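Local coordinates for protein ribulose bisphosphate carboxylase (Pyrococcus horikoshii, PDB 2D69) that probably adds carbon dioxide and water to ribulose 1,5-bisphosphate, giving two molecules of 3-phosphoglycerate, as a magnesium-dependent form III RuBisCO of an archaeal AMP degradation pathway, at residues I225-P230 and K236-V241; S259-M264 and I305-I310. All coordinates share one frame; numbering follows the deposited sequence.

Interaction 1: residues I225-P230 and K236-V241; sequences INITGP and KRAEMV
I227 lies over R237 and A238 in helix 231-244: its CB meets R237 CB at 4.0 Å, and its CD1 reaches A238 CB at 4.0 Å. The branch that ends in CD1 stands between the backbone N and the carbonyl carbon (chi1 65°), which carries the methyl to the alanine and leaves CG2 near R237 CB. One turn further along the helix, the CG2 methyls of I225 and V241 press together at 3.5 Å, tighter than usual van der Waals contact, and these two side chains run past each other in opposite senses. The polar link is made through water. R237, extended from CG to NE, brings NH2 within 2.9 Å of water 1, which accepts from it and donates to N226 O and T228 O. Three bonds thus hold this water, and the loop carbonyls are tied to the helix although T228 O and R237 NH2 are themselves 3.9 Å apart. NH1, the other terminal nitrogen of the guanidinium, forms a salt bridge with E94 of the second subunit, so the arginine serves both the loop and the subunit interface. T228, whose OG1 takes a hydrogen bond from D252 N, has its side chain about 7 Å from those of H278 and E189, a predicted proton acceptor and a predicted magnesium ligand. The loop leaves strand 222-224 of the alpha/beta barrel and leads into helix 231-244; I227 packs on strand 248-252 and on M264 of helix 258-271, while I225, R237 and V241 touch helix 199-217.

Interaction 2: residues S259-M264 and I305-I310; sequences SALQYM and IGVDQI
Residues S259-M264 of helix 258-271 pass the point where helix 295-305 gives way to a loop, the two backbones coming nearest at Q262 and I305, with 6.3 Å between their CA atoms. I305 fills that approach with both branches. Its CD1 touches Q262 CG at 3.7 Å, the two side chains crossing at about a right angle, while its CG2, anti to the backbone N, sits 4.0 Å from Q262 CA. The same CD1 meets L261 CD1 at 4.1 Å, and that leucine methyl also reaches V307 CG1 at 4.2 Å, bridging the residues before and after G306. With positive phi, G306 is the C-prime residue of a Schellman motif: V307 N bonds to A302 O and G306 N to R303 O, ending the helix and turning the chain toward strand 309-311 of the alpha/beta barrel. An alanine in place of this isoleucine, I305, is likely to leave a gap beside Q262 CG and deprive L261 CD1 of a methyl neighbour. Across this contact Q262 packs through its aliphatic part; its amide reaches the start of helix 98-105, where NE2 bonds to G96 O just before the helix and OE1 accepts from V99 N within its first turn. V307 also packs on A302 and A277, and its side chain is about 9 Å from those of R279, a predicted substrate ligand, and H278, a predicted proton acceptor.

Overall arrangement
From the N terminus, interaction 1 comes first and is local: the loop that follows strand 222-224 folds back on helix 231-244, which it leads into, with five residues between the segments. Interaction 2 follows in series, neither nested in it nor crossing it, and closes a longer excursion of 40 residues, joining helix 258-271 to the junction of helix 295-305 with strand 309-311. The centres lie 13 Å apart and the contacts touch through M264, whose CE is 3.7 Å from I227 CD1. Successive helices of the barrel wall are thereby linked, and both contacts border the second subunit, where G229 O is hydrogen-bonded to S259 OG of the second subunit.

Interaction 1: residues I225-P230 and K236-V241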
loop_
_atom_site.group_PDB
_atom_site.type_symbol
_atom_site.label_atom_id
_atom_site.label_comp_id
_atom_site.label_asym_id
_atom_site.label_seq_id
_atom_site.Cartn_x
_atom_site.Cartn_y
_atom_site.Cartn_z
ATOM N N ILE A 225 -5.261 29.888 8.508
ATOM C CA ILE A 225 -4.201 29.756 7.527
ATOM C C ILE A 225 -4.761 29.397 6.190
ATOM O O ILE A 225 -5.554 28.460 6.085
ATOM C CB ILE A 225 -3.158 28.729 8.053
ATOM C CG1 ILE A 225 -1.956 28.658 7.091
ATOM C CG2 ILE A 225 -3.761 27.333 8.263
ATOM C CD1 ILE A 225 -0.739 28.133 7.762
ATOM N N ASN A 226 -4.355 30.143 5.159
ATOM C CA ASN A 226 -4.900 30.000 3.809
ATOM C C ASN A 226 -4.321 28.801 3.035
ATOM O O ASN A 226 -3.200 28.840 2.581
ATOM C CB ASN A 226 -4.623 31.267 3.069
ATOM C CG ASN A 226 -5.364 31.382 1.782
ATOM O OD1 ASN A 226 -5.332 32.445 1.126
ATOM N ND2 ASN A 226 -6.117 30.378 1.447
ATOM N N ILE A 227 -5.105 27.739 2.909
ATOM C CA ILE A 227 -4.718 26.496 2.202
ATOM C C ILE A 227 -5.240 26.485 0.761
ATOM O O ILE A 227 -5.083 25.515 0.049
ATOM C CB ILE A 227 -5.254 25.261 2.909
ATOM C CG1 ILE A 227 -6.771 25.191 2.892
ATOM C CG2 ILE A 227 -4.816 25.228 4.447
ATOM C CD1 ILE A 227 -7.298 23.763 3.192
ATOM N N THR A 228 -5.878 27.556 0.359
ATOM C CA THR A 228 -6.453 27.649 -0.982
ATOM C C THR A 228 -5.387 27.300 -2.046
ATOM O O THR A 228 -4.229 27.719 -1.952
ATOM C CB THR A 228 -6.953 29.051 -1.225
ATOM O OG1 THR A 228 -7.902 29.420 -0.242
ATOM C CG2 THR A 228 -7.689 29.175 -2.546
ATOM N N GLY A 229 -5.831 26.514 -3.035
ATOM C CA GLY A 229 -5.029 25.994 -4.115
ATOM C C GLY A 229 -5.819 24.946 -4.942
ATOM O O GLY A 229 -6.957 24.615 -4.627
ATOM N N PRO A 230 -5.173 24.394 -5.967
ATOM C CA PRO A 230 -5.630 23.153 -6.616
ATOM C C PRO A 230 -5.913 22.136 -5.516
ATOM O O PRO A 230 -5.161 22.111 -4.545
ATOM C CB PRO A 230 -4.414 22.712 -7.423
ATOM C CG PRO A 230 -3.633 23.959 -7.658
ATOM C CD PRO A 230 -3.930 24.911 -6.565
ATOM N N LYS A 236 -3.096 18.446 0.936
ATOM C CA LYS A 236 -1.762 18.277 1.563
ATOM C C LYS A 236 -1.511 19.376 2.614
ATOM O O LYS A 236 -0.947 19.139 3.666
ATOM C CB LYS A 236 -0.662 18.254 0.495
ATOM C CG LYS A 236 -0.592 16.929 -0.361
ATOM C CD LYS A 236 0.270 17.089 -1.659
ATOM C CE LYS A 236 0.209 15.848 -2.652
ATOM N NZ LYS A 236 0.303 16.240 -4.153
ATOM N N ARG A 237 -1.978 20.594 2.335
ATOM C CA ARG A 237 -1.713 21.717 3.240
ATOM C C ARG A 237 -2.570 21.573 4.527
ATOM O O ARG A 237 -2.082 21.784 5.640
ATOM C CB ARG A 237 -1.936 23.043 2.519
ATOM C CG ARG A 237 -0.790 23.406 1.570
ATOM C CD ARG A 237 -0.994 24.704 0.729
ATOM N NE ARG A 237 0.131 24.773 -0.178
ATOM C CZ ARG A 237 0.318 25.615 -1.195
ATOM N NH1 ARG A 237 1.392 25.440 -1.957
ATOM N NH2 ARG A 237 -0.553 26.556 -1.491
ATOM N N ALA A 238 -3.822 21.135 4.363
ATOM C CA ALA A 238 -4.691 20.797 5.521
ATOM C C ALA A 238 -4.039 19.746 6.378
ATOM O O ALA A 238 -3.953 19.895 7.619
ATOM C CB ALA A 238 -6.110 20.378 5.055
ATOM N N GLU A 239 -3.453 18.722 5.754
ATOM C CA GLU A 239 -2.769 17.681 6.563
ATOM C C GLU A 239 -1.581 18.244 7.328
ATOM O O GLU A 239 -1.314 17.898 8.534
ATOM C CB GLU A 239 -2.291 16.516 5.642
ATOM C CG GLU A 239 -3.425 15.699 5.022
ATOM C CD GLU A 239 -2.963 14.647 3.997
ATOM O OE1 GLU A 239 -1.863 14.777 3.440
ATOM O OE2 GLU A 239 -3.704 13.689 3.738
ATOM N N MET A 240 -0.844 19.142 6.702
ATOM C CA MET A 240 0.286 19.803 7.396
ATOM C C MET A 240 -0.152 20.656 8.587
ATOM O O MET A 240 0.478 20.632 9.651
ATOM C CB MET A 240 1.128 20.647 6.460
ATOM C CG MET A 240 1.869 19.885 5.359
ATOM S SD MET A 240 2.315 21.203 4.150
ATOM C CE MET A 240 2.753 20.221 2.643
ATOM N N VAL A 241 -1.282 21.341 8.432
ATOM C CA VAL A 241 -1.814 22.172 9.510
ATOM C C VAL A 241 -2.179 21.268 10.698
ATOM O O VAL A 241 -1.685 21.474 11.818
ATOM C CB VAL A 241 -3.022 23.053 8.972
ATOM C CG1 VAL A 241 -3.736 23.783 10.174
ATOM C CG2 VAL A 241 -2.516 24.079 7.991
HETATM O O HOH W 1 -2.493 27.914 0.129
#

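Interaction 2: residues S259-M264 and I305-I310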
loop_
_atom_site.group_PDB
_atom_site.type_symbol
_atom_site.label_atom_id
_atom_site.label_comp_id
_atom_site.label_asym_id
_atom_site.label_seq_id
_atom_site.Cartn_x
_atom_site.Cartn_y
_atom_site.Cartn_z
ATOM N N SER A 259 -17.024 21.997 -5.801
ATOM C CA SER A 259 -16.507 20.643 -5.939
ATOM C C SER A 259 -15.361 20.401 -4.986
ATOM O O SER A 259 -15.341 19.376 -4.230
ATOM C CB SER A 259 -16.071 20.379 -7.377
ATOM O OG SER A 259 -15.525 19.075 -7.456
ATOM N N ALA A 260 -14.456 21.357 -4.944
ATOM C CA ALA A 260 -13.319 21.234 -4.023
ATOM C C ALA A 260 -13.771 21.379 -2.599
ATOM O O ALA A 260 -13.276 20.678 -1.768
ATOM C CB ALA A 260 -12.304 22.237 -4.310
ATOM N N LEU A 261 -14.723 22.279 -2.335
ATOM C CA LEU A 261 -15.228 22.489 -0.968
ATOM C C LEU A 261 -15.869 21.232 -0.397
ATOM O O LEU A 261 -15.598 20.862 0.734
ATOM C CB LEU A 261 -16.251 23.601 -0.920
ATOM C CG LEU A 261 -16.385 24.473 0.315
ATOM C CD1 LEU A 261 -17.779 24.985 0.577
ATOM C CD2 LEU A 261 -15.675 24.053 1.603
ATOM N N GLN A 262 -16.685 20.546 -1.212
ATOM C CA GLN A 262 -17.387 19.368 -0.715
ATOM C C GLN A 262 -16.366 18.319 -0.355
ATOM O O GLN A 262 -16.454 17.659 0.689
ATOM C CB GLN A 262 -18.396 18.840 -1.732
ATOM C CG GLN A 262 -19.611 19.654 -1.873
ATOM C CD GLN A 262 -20.808 18.818 -2.296
ATOM O OE1 GLN A 262 -21.256 18.912 -3.419
ATOM N NE2 GLN A 262 -21.288 17.987 -1.415
ATOM N N TYR A 263 -15.351 18.162 -1.181
ATOM C CA TYR A 263 -14.340 17.173 -0.825
ATOM C C TYR A 263 -13.529 17.593 0.387
ATOM O O TYR A 263 -13.204 16.753 1.287
ATOM C CB TYR A 263 -13.459 16.873 -2.041
ATOM C CG TYR A 263 -12.296 15.980 -1.682
ATOM C CD1 TYR A 263 -12.520 14.647 -1.301
ATOM C CD2 TYR A 263 -11.011 16.456 -1.651
ATOM C CE1 TYR A 263 -11.481 13.805 -0.947
ATOM C CE2 TYR A 263 -9.959 15.613 -1.291
ATOM C CZ TYR A 263 -10.210 14.288 -0.940
ATOM O OH TYR A 263 -9.187 13.459 -0.600
ATOM N N MET A 264 -13.185 18.886 0.458
ATOM C CA MET A 264 -12.402 19.381 1.606
ATOM C C MET A 264 -13.133 19.218 2.901
ATOM O O MET A 264 -12.519 18.970 3.905
ATOM C CB MET A 264 -11.929 20.860 1.388
ATOM C CG MET A 264 -10.795 20.992 0.353
ATOM S SD MET A 264 -9.346 20.006 0.823
ATOM C CE MET A 264 -8.939 20.542 2.475
ATOM N N ILE A 305 -23.001 22.222 3.383
ATOM C CA ILE A 305 -21.772 21.477 3.233
ATOM C C ILE A 305 -21.053 21.487 4.560
ATOM O O ILE A 305 -20.703 20.445 5.142
ATOM C CB ILE A 305 -20.883 22.067 2.089
ATOM C CG1 ILE A 305 -21.566 21.835 0.755
ATOM C CG2 ILE A 305 -19.532 21.341 2.079
ATOM C CD1 ILE A 305 -21.080 22.728 -0.364
ATOM N N GLY A 306 -20.856 22.685 5.093
ATOM C CA GLY A 306 -20.306 22.775 6.424
ATOM C C GLY A 306 -19.108 23.642 6.679
ATOM O O GLY A 306 -18.169 23.170 7.303
ATOM N N VAL A 307 -19.139 24.914 6.267
ATOM C CA VAL A 307 -18.128 25.882 6.728
ATOM C C VAL A 307 -18.494 26.229 8.133
ATOM O O VAL A 307 -19.665 26.187 8.471
ATOM C CB VAL A 307 -18.045 27.157 5.794
ATOM C CG1 VAL A 307 -17.767 26.748 4.382
ATOM C CG2 VAL A 307 -19.227 28.000 5.935
ATOM N N ASP A 308 -17.520 26.495 8.995
ATOM C CA ASP A 308 -17.804 26.808 10.405
ATOM C C ASP A 308 -17.968 28.298 10.703
ATOM O O ASP A 308 -18.547 28.699 11.760
ATOM C CB ASP A 308 -16.696 26.253 11.261
ATOM C CG ASP A 308 -16.607 24.773 11.155
ATOM O OD1 ASP A 308 -17.328 24.109 11.933
ATOM O OD2 ASP A 308 -15.839 24.202 10.342
ATOM N N GLN A 309 -17.452 29.112 9.781
ATOM C CA GLN A 309 -17.544 30.585 9.854
ATOM C C GLN A 309 -17.398 31.165 8.455
ATOM O O GLN A 309 -16.736 30.580 7.597
ATOM C CB GLN A 309 -16.541 31.215 10.830
ATOM C CG GLN A 309 -15.146 30.844 10.644
ATOM C CD GLN A 309 -14.278 31.196 11.844
ATOM O OE1 GLN A 309 -13.277 31.922 11.695
ATOM N NE2 GLN A 309 -14.612 30.671 12.973
ATOM N N ILE A 310 -18.083 32.252 8.195
ATOM C CA ILE A 310 -18.053 32.845 6.846
ATOM C C ILE A 310 -18.314 34.350 6.932
ATOM O O ILE A 310 -19.123 34.811 7.758
ATOM C CB ILE A 310 -19.091 32.151 5.896
ATOM C CG1 ILE A 310 -18.975 32.645 4.464
ATOM C CG2 ILE A 310 -20.487 32.394 6.377
ATOM C CD1 ILE A 310 -19.734 31.811 3.479
#